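Side-chain contacts in 3-deoxy-D-manno-octulosonate 8-phosphate phosphatase KdsC (Haemophilus influenzae Rd, PDB 1K1E), which hydrolyses 3-deoxy-D-manno-octulosonate 8-phosphate to 3-deoxy-D-manno-octulosonate and inorganic phosphate, a step of lipopolysaccharide biosynthesis that uses magnesium as cofactor: residues Asp14-Gly17 with Val18-Gly22; Gly146-Arg149 with Glu150-Asp153. All blocks are in the same frame, centred on the assembly; numbering follows the deposited sequence.

In the fold
Contact 1 continues from the end of strand 10-14 of the parallel sheet, contact 2 packs on that strand, and their centres lie 13 Å apart. The loop of contact 1 carries two of the three aspartates round the cobalt ion, Asp14 and Asp16; Asp107, from the loop after strand 102-106, is the third. Contact 2 is the first two turns of helix 147-158, which meets the strand through Phe148 and Met151. The two contacts touch where Leu19 CD2 lies 3.8 Å from Phe148 CD1. The side chain of Ala147 is about 11 Å from the metal, to which contact 2 gives no ligand, although Phe148 touches Asp40, a probable substrate-binding residue.

Contact 1: residues Asp14-Gly17 with Val18-Gly22; sequences DVDG and VLTDG. With CO (cobalt (II) ion), chain M.
Val15 O is held inside a tight turn by Leu19 N at 2.8 Å and Val18 N at 3.1 Å. The Leu19 donor lies in the carbonyl plane, whereas that of Val18 stands 49° out of it. Gly17 has a positive phi, with backbone angles that leave no room for a CB beside the carbonyl oxygen of Asp16. Its N donates almost straight to Thr20 OG1 (2.9 Å, 162°). With chi1 77°, that hydroxyl sits between its own backbone N and carbonyl carbon, where it also accepts from Gly22 N and completes an ST turn. In the packed part, Val18 CB and Leu19 CG each come to 3.6 Å from Asp14 O, and Thr13 and Ile105 cover Val18, a setting that suits branched apolar residues. Looser is Asp21, partly exposed, which points away from 14-17 and bonds Gln23.

The metal side is polar and hydrated. Asp14 OD2 binds the cobalt ion at 2.1 Å and Asp16 O at 2.2 Å, joined by Asp107 and three waters. Lys84 pairs with Asp14 OD1. The carboxylate of Asp16 instead meets Lys34 and a water shared with Thr20 OG1, consistent with its inferred substrate-binding role. In HAD phosphatases the first aspartate of the DxDx(T/V) signature is the nucleophile and the second the general acid-base, roles that Asp14 and Asp16 probably fill.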
# COMPACT_ATOMS: atom_id res chain seq x y z
N ASP A 14 17.78 9.62 4.03
CA ASP A 14 17.93 8.31 3.43
C ASP A 14 16.72 8.20 2.49
O ASP A 14 15.76 8.98 2.56
CB ASP A 14 17.82 7.21 4.52
CG ASP A 14 17.63 5.83 3.94
OD1 ASP A 14 18.29 5.52 2.93
OD2 ASP A 14 16.85 5.07 4.51
N VAL A 15 16.77 7.26 1.55
CA VAL A 15 15.64 7.09 0.65
C VAL A 15 14.68 5.93 0.97
O VAL A 15 13.53 6.14 1.33
CB VAL A 15 16.12 6.90 -0.85
CG1 VAL A 15 14.95 6.55 -1.77
CG2 VAL A 15 16.79 8.21 -1.31
N ASP A 16 15.16 4.71 0.84
CA ASP A 16 14.23 3.58 1.02
C ASP A 16 13.84 3.40 2.44
O ASP A 16 14.70 3.24 3.27
CB ASP A 16 14.85 2.31 0.47
CG ASP A 16 15.14 2.44 -1.02
OD1 ASP A 16 14.15 2.64 -1.77
OD2 ASP A 16 16.32 2.41 -1.42
N GLY A 17 12.54 3.43 2.73
CA GLY A 17 12.14 3.22 4.12
C GLY A 17 11.89 4.53 4.83
O GLY A 17 11.30 4.54 5.93
N VAL A 18 12.34 5.64 4.19
CA VAL A 18 12.14 6.96 4.74
C VAL A 18 11.29 7.75 3.76
O VAL A 18 10.16 8.09 4.07
CB VAL A 18 13.47 7.66 5.02
CG1 VAL A 18 13.26 9.09 5.44
CG2 VAL A 18 14.16 6.92 6.18
N LEU A 19 11.79 7.97 2.55
CA LEU A 19 10.97 8.68 1.55
C LEU A 19 10.00 7.71 0.86
O LEU A 19 9.12 8.13 0.12
CB LEU A 19 11.86 9.31 0.48
CG LEU A 19 12.79 10.39 1.06
CD1 LEU A 19 13.57 10.98 -0.20
CD2 LEU A 19 11.92 11.53 1.72
N THR A 20 10.19 6.42 1.09
CA THR A 20 9.34 5.33 0.58
C THR A 20 8.92 4.46 1.80
O THR A 20 9.46 4.62 2.91
CB THR A 20 10.08 4.41 -0.39
OG1 THR A 20 10.92 3.53 0.34
CG2 THR A 20 10.90 5.22 -1.44
N ASP A 21 7.98 3.53 1.60
CA ASP A 21 7.57 2.71 2.69
C ASP A 21 8.51 1.49 2.78
O ASP A 21 8.22 0.54 3.52
CB ASP A 21 6.13 2.25 2.50
CG ASP A 21 5.94 1.38 1.27
OD1 ASP A 21 6.89 1.16 0.49
OD2 ASP A 21 4.81 0.91 1.07
N GLY A 22 9.60 1.52 2.04
CA GLY A 22 10.54 0.40 2.09
C GLY A 22 10.39 -0.66 1.01
O GLY A 22 11.25 -1.53 0.89
CO CO M . 16.54 3.04 4.40
O HOH W 1 17.47 3.12 2.43
O HOH W 2 11.91 1.50 -0.87
O HOH W 3 15.90 1.05 4.29
O HOH W 4 18.45 2.66 5.24

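Contact 2: residues Gly146-Arg149 with Glu150-Asp153; sequences GAFR and EMSD
Ser152 N donates to Phe148 O at 2.7 Å, a helical i to i+4 bond that sets the small serine one turn beyond the phenylalanine. One residue further on, Arg149 NE donates to Asp153 OD2 at 2.8 Å, a salt bridge with the same spacing. The carboxylate oxygen approaches the guanidinium at its edge, only 2° out of plane, but the two flat groups stand 89° apart and the donor reaches OD2 on its syn side. A bend at chi2 (52°) turns the arginine chain forward along the helix axis, so that NE arrives beside Asp153. NH1 meets Arg39 O and Asp108 of the third subunit, and Tyr130 of that subunit bonds Asp153 OD1. The long arginine thus serves helix and subunit interface together, and the aspartate, short enough to stay beside its own turn, probably offsets part of its charge.

Round the helix from this pair, Met151 CE lies over one face of the Phe148 ring, 3.6 Å from the centroid, in a CH-pi contact. Its closest ring atom is CE1, at 3.4 Å. The sulfur stands farther above the same face, making a Met-aromatic contact. Flexible methionine suits this place because a final bend at chi3 lets the methyl settle over the ring.

Gly146 supplies the N-cap at a positive phi, a conformation suited to glycine; its O receives Glu150 N at 2.9 Å. Glu150 extends away to Thr141 and Ser140 N. Helix 147-158 belongs to the alpha/beta HAD fold: Phe148 and Met151 pack on Val11 of strand 10-14, Phe148 also on Ile44 and Leu47 of helix 38-49, while Arg149 and Asp153 face a subunit interface.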
# COMPACT_ATOMS: atom_id res chain seq x y z
N GLY A 146 4.83 10.17 4.93
CA GLY A 146 4.96 11.56 5.38
C GLY A 146 5.87 11.77 6.58
O GLY A 146 5.71 12.76 7.31
N ALA A 147 6.74 10.80 6.87
CA ALA A 147 7.61 10.96 8.03
C ALA A 147 8.60 12.13 7.80
O ALA A 147 9.01 12.80 8.71
CB ALA A 147 8.36 9.70 8.25
N PHE A 148 9.02 12.31 6.55
CA PHE A 148 9.90 13.42 6.25
C PHE A 148 9.19 14.72 6.57
O PHE A 148 9.74 15.66 7.22
CB PHE A 148 10.33 13.38 4.79
CG PHE A 148 11.33 14.44 4.47
CD1 PHE A 148 12.68 14.13 4.41
CD2 PHE A 148 10.93 15.78 4.35
CE1 PHE A 148 13.68 15.16 4.23
CE2 PHE A 148 11.92 16.80 4.16
CZ PHE A 148 13.31 16.46 4.10
N ARG A 149 7.96 14.81 6.11
CA ARG A 149 7.13 16.01 6.34
C ARG A 149 6.91 16.26 7.84
O ARG A 149 6.91 17.39 8.29
CB ARG A 149 5.78 15.85 5.66
CG ARG A 149 4.90 17.07 5.76
CD ARG A 149 5.54 18.37 5.32
NE ARG A 149 4.56 19.48 5.45
CZ ARG A 149 3.63 19.73 4.56
NH1 ARG A 149 3.52 18.98 3.46
NH2 ARG A 149 2.79 20.71 4.78
N GLU A 150 6.73 15.19 8.62
CA GLU A 150 6.59 15.35 10.09
C GLU A 150 7.82 16.09 10.67
O GLU A 150 7.71 17.04 11.45
CB GLU A 150 6.45 13.98 10.75
CG GLU A 150 6.27 14.08 12.25
CD GLU A 150 6.02 12.70 12.87
OE1 GLU A 150 6.05 12.64 14.06
OE2 GLU A 150 5.84 11.69 12.14
N MET A 151 9.00 15.63 10.24
CA MET A 151 10.25 16.20 10.61
C MET A 151 10.39 17.63 10.06
O MET A 151 10.72 18.56 10.80
CB MET A 151 11.42 15.32 10.09
CG MET A 151 12.82 15.93 10.44
SD MET A 151 14.07 15.07 9.44
CE MET A 151 13.52 15.37 7.64
N SER A 152 10.17 17.84 8.76
CA SER A 152 10.35 19.24 8.28
C SER A 152 9.44 20.22 8.98
O SER A 152 9.85 21.33 9.34
CB SER A 152 10.17 19.37 6.76
OG SER A 152 8.90 18.92 6.33
N ASP A 153 8.20 19.81 9.22
CA ASP A 153 7.27 20.68 9.93
C ASP A 153 7.86 21.02 11.30
O ASP A 153 7.78 22.16 11.74
CB ASP A 153 5.93 19.98 10.19
CG ASP A 153 5.01 19.94 8.99
OD1 ASP A 153 4.00 19.24 9.15
OD2 ASP A 153 5.24 20.58 7.94